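Local coordinates for putative sensory box/GGDEF family protein (Vibrio parahaemolyticus, PDB 3LID) that probably senses extracellular signals through this double-PDC (Cache-type) domain and, in its full-length form, probably makes 3',3'-c-di-GMP from two GTP, at residues A[83-88]-A[117-122]; A[128-133]-A[152-157]. All blocks are in the same frame, centred on the assembly; numbering follows the deposited sequence.

How the contacts relate
From the N terminus, helix 9-45 and two shorter helices come first, then the seven-stranded antiparallel sheet. Contact 1 closes a loop of 28 residues between strand 79-86 and helix 117-124. Contact 2 opens only after that loop has closed. It pairs strand 131-140 with strand 150-160 across 18 residues. The two contacts therefore run in series and neither encloses the other. Helix 117-124 is followed, after a short loop, by strand 131-140, so one piece of chain serves both. Y118 packs on W133 and R153, and Y121 OH probably bonds S131 OG at 2.7 Å. The helix is thus tied to two parts of one sheet, and both contacts reach the same phosphate.

Contact 1: residues A[83-88]-A[117-122]; sequences RFLDTS and EYFKYA. With PO4 (phosphate ion), chain C.
In this sensor domain of the PDC fold, helix 117-124 lies over one face of the antiparallel sheet, and R83 and Y118 meet at a bound phosphate. The R83 chain runs roughly perpendicular to the Y118 side chain, with the guanidinium and ring planes 52° apart. Y118 OH gives a hydrogen bond to phosphate O2 at 2.7 Å. R83 NH1 reaches the same O2 at 3.0 Å, and R83 NH2 gives a hydrogen bond to phosphate O3 at 2.8 Å. The R83 chain bends at chi3 (-70°), which turns its two end nitrogens to the anion. E91 forms a salt bridge with NH1, and N171 accepts a bond from NH2, so the guanidinium is held from several sides.

Away from the phosphate the contact is built round the F119 ring. L85 CD2 lies 4.0 Å from F119 CD1, and the two side chains lie alongside, pointing opposite ways. F119 has CG anti to the backbone N (chi1 176°), and its ring edge meets T87 O, in plane, 3.7 Å from F119 CZ. Y167 meets F119 edge-to-face. A pocket on the sheet, covered by a helix and loops, is typical of PDC sensor domains; here phosphate occupies it.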
loop_
_atom_site.group_PDB
_atom_site.type_symbol
_atom_site.label_atom_id
_atom_site.label_comp_id
_atom_site.label_asym_id
_atom_site.label_seq_id
_atom_site.Cartn_x
_atom_site.Cartn_y
_atom_site.Cartn_z
ATOM N N ARG A 83 -13.975 7.021 -3.444
ATOM C CA ARG A 83 -15.396 6.729 -3.552
ATOM C C ARG A 83 -16.170 7.260 -2.381
ATOM O O ARG A 83 -15.685 7.439 -1.257
ATOM C CB ARG A 83 -15.584 5.238 -3.492
ATOM C CG ARG A 83 -15.121 4.550 -4.817
ATOM C CD ARG A 83 -15.303 2.999 -4.758
ATOM N NE ARG A 83 -14.306 2.462 -3.793
ATOM C CZ ARG A 83 -14.217 1.157 -3.496
ATOM N NH1 ARG A 83 -15.081 0.260 -4.060
ATOM N NH2 ARG A 83 -13.247 0.722 -2.677
ATOM N N PHE A 84 -17.464 7.461 -2.642
ATOM C CA PHE A 84 -18.394 7.683 -1.550
ATOM C C PHE A 84 -19.439 6.556 -1.679
ATOM O O PHE A 84 -19.980 6.307 -2.774
ATOM C CB PHE A 84 -19.123 9.046 -1.670
ATOM C CG PHE A 84 -19.984 9.319 -0.481
ATOM C CD1 PHE A 84 -19.404 9.719 0.725
ATOM C CD2 PHE A 84 -21.368 9.014 -0.533
ATOM C CE1 PHE A 84 -20.166 9.918 1.851
ATOM C CE2 PHE A 84 -22.201 9.214 0.668
ATOM C CZ PHE A 84 -21.551 9.689 1.830
ATOM N N LEU A 85 -19.631 5.802 -0.586
ATOM C CA LEU A 85 -20.670 4.744 -0.494
ATOM C C LEU A 85 -21.772 5.274 0.412
ATOM O O LEU A 85 -21.528 5.915 1.424
ATOM C CB LEU A 85 -20.089 3.432 0.150
ATOM C CG LEU A 85 -19.261 2.541 -0.804
ATOM C CD1 LEU A 85 -18.057 3.254 -1.425
ATOM C CD2 LEU A 85 -18.697 1.346 0.124
ATOM N N ASP A 86 -23.018 4.953 0.056
ATOM C CA ASP A 86 -24.077 5.413 0.968
ATOM C C ASP A 86 -24.187 4.487 2.169
ATOM O O ASP A 86 -23.396 3.507 2.290
ATOM C CB ASP A 86 -25.373 5.557 0.162
ATOM C CG ASP A 86 -25.972 4.228 -0.317
ATOM O OD1 ASP A 86 -25.617 3.076 0.092
ATOM O OD2 ASP A 86 -26.884 4.332 -1.220
ATOM N N THR A 87 -25.181 4.748 3.041
ATOM C CA THR A 87 -25.221 3.928 4.260
ATOM C C THR A 87 -25.544 2.478 3.996
ATOM O O THR A 87 -25.231 1.629 4.805
ATOM C CB THR A 87 -26.218 4.480 5.316
ATOM O OG1 THR A 87 -27.513 4.537 4.692
ATOM C CG2 THR A 87 -25.800 5.858 5.748
ATOM N N SER A 88 -26.130 2.153 2.851
ATOM C CA SER A 88 -26.400 0.758 2.518
ATOM C C SER A 88 -25.215 0.030 1.911
ATOM O O SER A 88 -25.266 -1.193 1.677
ATOM C CB SER A 88 -27.642 0.663 1.579
ATOM O OG SER A 88 -27.270 1.099 0.263
ATOM N N GLU A 117 -16.011 -7.283 3.918
ATOM C CA GLU A 117 -15.660 -7.049 5.321
ATOM C C GLU A 117 -15.170 -5.638 5.615
ATOM O O GLU A 117 -15.361 -5.128 6.716
ATOM C CB GLU A 117 -14.627 -8.116 5.743
ATOM C CG GLU A 117 -15.254 -9.548 5.717
ATOM C CD GLU A 117 -16.382 -9.766 6.782
ATOM O OE1 GLU A 117 -16.523 -8.963 7.735
ATOM O OE2 GLU A 117 -17.205 -10.711 6.632
ATOM N N TYR A 118 -14.575 -4.970 4.622
ATOM C CA TYR A 118 -14.043 -3.654 4.899
ATOM C C TYR A 118 -15.206 -2.724 5.098
ATOM O O TYR A 118 -15.105 -1.753 5.855
ATOM C CB TYR A 118 -13.074 -3.157 3.783
ATOM C CG TYR A 118 -13.686 -2.741 2.448
ATOM C CD1 TYR A 118 -14.435 -1.548 2.320
ATOM C CD2 TYR A 118 -13.500 -3.535 1.309
ATOM C CE1 TYR A 118 -14.955 -1.176 1.079
ATOM C CE2 TYR A 118 -14.009 -3.160 0.057
ATOM C CZ TYR A 118 -14.777 -1.992 -0.024
ATOM O OH TYR A 118 -15.224 -1.621 -1.261
ATOM N N PHE A 119 -16.338 -3.032 4.438
ATOM C CA PHE A 119 -17.523 -2.215 4.602
ATOM C C PHE A 119 -18.157 -2.430 5.963
ATOM O O PHE A 119 -18.506 -1.462 6.652
ATOM C CB PHE A 119 -18.573 -2.457 3.506
ATOM C CG PHE A 119 -19.812 -1.673 3.767
ATOM C CD1 PHE A 119 -19.816 -0.294 3.607
ATOM C CD2 PHE A 119 -20.946 -2.320 4.247
ATOM C CE1 PHE A 119 -20.988 0.425 3.865
ATOM C CE2 PHE A 119 -22.124 -1.582 4.518
ATOM C CZ PHE A 119 -22.115 -0.257 4.328
ATOM N N LYS A 120 -18.283 -3.677 6.378
ATOM C CA LYS A 120 -18.821 -3.915 7.709
ATOM C C LYS A 120 -17.940 -3.273 8.780
ATOM O O LYS A 120 -18.445 -2.779 9.794
ATOM C CB LYS A 120 -18.885 -5.428 7.907
ATOM C CG LYS A 120 -19.912 -6.067 6.891
ATOM C CD LYS A 120 -20.010 -7.596 7.032
ATOM C CE LYS A 120 -20.953 -8.094 5.953
ATOM N NZ LYS A 120 -20.960 -9.577 5.975
ATOM N N TYR A 121 -16.617 -3.298 8.582
ATOM C CA TYR A 121 -15.696 -2.582 9.512
ATOM C C TYR A 121 -15.975 -1.057 9.504
ATOM O O TYR A 121 -16.145 -0.404 10.548
ATOM C CB TYR A 121 -14.240 -2.903 9.142
ATOM C CG TYR A 121 -13.294 -2.109 10.043
ATOM C CD1 TYR A 121 -13.249 -2.381 11.404
ATOM C CD2 TYR A 121 -12.500 -1.099 9.533
ATOM C CE1 TYR A 121 -12.384 -1.649 12.261
ATOM C CE2 TYR A 121 -11.660 -0.343 10.375
ATOM C CZ TYR A 121 -11.597 -0.633 11.712
ATOM O OH TYR A 121 -10.773 0.152 12.497
ATOM N N ALA A 122 -16.102 -0.494 8.300
ATOM C CA ALA A 122 -16.352 0.976 8.221
ATOM C C ALA A 122 -17.658 1.312 8.996
ATOM O O ALA A 122 -17.744 2.361 9.599
ATOM C CB ALA A 122 -16.533 1.373 6.729
HETATM P P PO4 C . -12.675 -2.696 -3.734
HETATM O O1 PO4 C . -12.429 -2.214 -5.176
HETATM O O2 PO4 C . -14.200 -2.605 -3.586
HETATM O O3 PO4 C . -12.033 -1.798 -2.716
HETATM O O4 PO4 C . -12.216 -4.140 -3.567
#

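Contact 2: residues A[128-133]-A[152-157]; sequences EQISAW and LRILMP. With PO4 (phosphate ion), chain C; EDO (1,2-ethanediol), chain G.
W133 and R153 meet at one end of this antiparallel contact; E128, in the loop before the strand, meets P157 at the other. S131 and L155 form the hydrogen-bonded pair between them. S131 N gives to L155 O at 2.9 Å, nearly straight (168°), and L155 N returns a bond to S131 O. A132 and I154 form the next, non-hydrogen-bonded pair. W133 N then gives a hydrogen bond to R153 O. At the far end E128 N reaches P157 O at 2.8 Å.

The tight part lies on the face of A132 and I154, which is turned to helix 9-45. I130 CG2 touches I154 CG2 at 3.7 Å. A132 CB rests against both L152 CD2 and I154 CD1. M156 is extended, with CG anti to the backbone N (chi1 -180°), and its SD runs beside I130 CG1 at 3.6 Å. I37 and S41 of helix 9-45 also touch I154.

The 128-133 segment is the solvent side: its residues are partly exposed, those of 152-157 buried. An ethanediol, probably from the crystallisation liquor, bonds A132 O and lies near W133 CZ3.

R153 stretches out past W133 to the phosphate. R153 NE gives a hydrogen bond to phosphate O3 at 2.6 Å, and R153 NH2 one to O4 at 2.9 Å. E136 O accepts one from R153 NH1. K113, R116 and R83 also bind this phosphate, itself probably from the crystallisation liquor. This is consistent with a pocket suited to an anion; the natural ligand is not established by it.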
loop_
_atom_site.group_PDB
_atom_site.type_symbol
_atom_site.label_atom_id
_atom_site.label_comp_id
_atom_site.label_asym_id
_atom_site.label_seq_id
_atom_site.Cartn_x
_atom_site.Cartn_y
_atom_site.Cartn_z
ATOM N N GLU A 128 -17.096 10.524 11.366
ATOM C CA GLU A 128 -15.971 11.384 11.102
ATOM C C GLU A 128 -14.681 10.735 11.607
ATOM O O GLU A 128 -13.635 11.336 11.549
ATOM C CB GLU A 128 -16.192 12.798 11.667
ATOM C CG GLU A 128 -16.808 13.757 10.652
ATOM C CD GLU A 128 -18.244 13.433 10.258
ATOM O OE1 GLU A 128 -18.563 13.514 9.067
ATOM O OE2 GLU A 128 -19.019 13.092 11.161
ATOM N N GLN A 129 -14.787 9.498 12.096
ATOM C CA GLN A 129 -13.587 8.768 12.510
ATOM C C GLN A 129 -12.874 8.207 11.300
ATOM O O GLN A 129 -13.484 7.475 10.505
ATOM C CB GLN A 129 -13.986 7.592 13.416
ATOM C CG GLN A 129 -12.732 6.750 13.852
ATOM C CD GLN A 129 -13.062 5.551 14.679
ATOM O OE1 GLN A 129 -14.217 5.224 14.986
ATOM N NE2 GLN A 129 -11.986 4.823 15.047
ATOM N N ILE A 130 -11.577 8.487 11.170
ATOM C CA ILE A 130 -10.816 7.931 10.040
ATOM C C ILE A 130 -10.095 6.666 10.488
ATOM O O ILE A 130 -9.360 6.704 11.501
ATOM C CB ILE A 130 -9.833 8.950 9.565
ATOM C CG1 ILE A 130 -10.577 10.283 9.244
ATOM C CG2 ILE A 130 -9.121 8.396 8.322
ATOM C CD1 ILE A 130 -9.667 11.402 8.715
ATOM N N SER A 131 -10.292 5.544 9.807
ATOM C CA SER A 131 -9.524 4.392 10.149
ATOM C C SER A 131 -9.143 3.748 8.808
ATOM O O SER A 131 -9.187 4.400 7.782
ATOM C CB SER A 131 -10.324 3.420 11.008
ATOM O OG SER A 131 -9.497 2.307 11.505
ATOM N N ALA A 132 -8.712 2.490 8.852
ATOM C CA ALA A 132 -8.201 1.833 7.640
ATOM C C ALA A 132 -8.330 0.330 7.697
ATOM O O ALA A 132 -8.329 -0.234 8.794
ATOM C CB ALA A 132 -6.686 2.223 7.331
ATOM N N TRP A 133 -8.461 -0.314 6.533
ATOM C CA TRP A 133 -8.586 -1.755 6.453
ATOM C C TRP A 133 -7.170 -2.308 6.108
ATOM O O TRP A 133 -6.356 -1.614 5.473
ATOM C CB TRP A 133 -9.597 -2.106 5.341
ATOM C CG TRP A 133 -9.956 -3.550 5.274
ATOM C CD1 TRP A 133 -9.777 -4.377 4.215
ATOM C CD2 TRP A 133 -10.621 -4.311 6.305
ATOM N NE1 TRP A 133 -10.267 -5.646 4.543
ATOM C CE2 TRP A 133 -10.762 -5.633 5.814
ATOM C CE3 TRP A 133 -11.017 -4.001 7.623
ATOM C CZ2 TRP A 133 -11.381 -6.666 6.552
ATOM C CZ3 TRP A 133 -11.651 -5.042 8.400
ATOM C CH2 TRP A 133 -11.790 -6.357 7.865
ATOM N N LEU A 152 -4.820 -0.526 0.298
ATOM C CA LEU A 152 -4.990 -0.219 1.703
ATOM C C LEU A 152 -6.121 0.829 1.755
ATOM O O LEU A 152 -6.004 1.929 1.220
ATOM C CB LEU A 152 -3.649 0.323 2.229
ATOM C CG LEU A 152 -3.573 0.307 3.775
ATOM C CD1 LEU A 152 -2.030 0.483 4.256
ATOM C CD2 LEU A 152 -4.477 1.342 4.362
ATOM N N ARG A 153 -7.261 0.420 2.273
ATOM C CA ARG A 153 -8.472 1.284 2.111
ATOM C C ARG A 153 -8.577 2.170 3.355
ATOM O O ARG A 153 -8.671 1.688 4.481
ATOM C CB ARG A 153 -9.732 0.372 2.027
ATOM C CG ARG A 153 -9.755 -0.334 0.635
ATOM C CD ARG A 153 -10.753 -1.537 0.672
ATOM N NE ARG A 153 -10.686 -2.287 -0.563
ATOM C CZ ARG A 153 -9.763 -3.203 -0.814
ATOM N NH1 ARG A 153 -8.782 -3.454 0.111
ATOM N NH2 ARG A 153 -9.785 -3.837 -1.985
ATOM N N ILE A 154 -8.620 3.478 3.141
ATOM C CA ILE A 154 -8.880 4.440 4.249
ATOM C C ILE A 154 -10.438 4.607 4.302
ATOM O O ILE A 154 -11.059 4.716 3.214
ATOM C CB ILE A 154 -8.281 5.778 3.916
ATOM C CG1 ILE A 154 -6.801 5.598 3.436
ATOM C CG2 ILE A 154 -8.412 6.689 5.134
ATOM C CD1 ILE A 154 -5.892 4.903 4.493
ATOM N N LEU A 155 -10.997 4.573 5.497
ATOM C CA LEU A 155 -12.450 4.527 5.701
ATOM C C LEU A 155 -12.846 5.622 6.647
ATOM O O LEU A 155 -12.202 5.815 7.642
ATOM C CB LEU A 155 -12.765 3.199 6.333
ATOM C CG LEU A 155 -12.247 1.991 5.549
ATOM C CD1 LEU A 155 -12.478 0.738 6.425
ATOM C CD2 LEU A 155 -13.125 1.824 4.190
ATOM N N MET A 156 -13.919 6.378 6.301
ATOM C CA MET A 156 -14.359 7.478 7.176
ATOM C C MET A 156 -15.872 7.638 6.968
ATOM O O MET A 156 -16.302 8.122 5.897
ATOM C CB MET A 156 -13.578 8.754 6.776
ATOM C CG MET A 156 -13.919 10.000 7.608
ATOM S SD MET A 156 -13.108 11.398 6.924
ATOM C CE MET A 156 -13.867 12.493 8.074
ATOM N N PRO A 157 -16.658 7.346 8.009
ATOM C CA PRO A 157 -18.131 7.640 7.882
ATOM C C PRO A 157 -18.305 9.171 7.904
ATOM O O PRO A 157 -17.574 9.888 8.632
ATOM C CB PRO A 157 -18.753 7.031 9.134
ATOM C CG PRO A 157 -17.607 6.035 9.638
ATOM C CD PRO A 157 -16.317 6.699 9.288
HETATM P P PO4 C . -12.675 -2.696 -3.734
HETATM O O1 PO4 C . -12.429 -2.214 -5.176
HETATM O O2 PO4 C . -14.200 -2.605 -3.586
HETATM O O3 PO4 C . -12.033 -1.798 -2.716
HETATM O O4 PO4 C . -12.216 -4.140 -3.567
HETATM C C1 EDO G . -8.837 -2.546 11.295
HETATM O O1 EDO G . -8.034 -2.753 10.123
HETATM C C2 EDO G . -9.580 -3.823 11.645
HETATM O O2 EDO G . -8.934 -4.914 10.990
#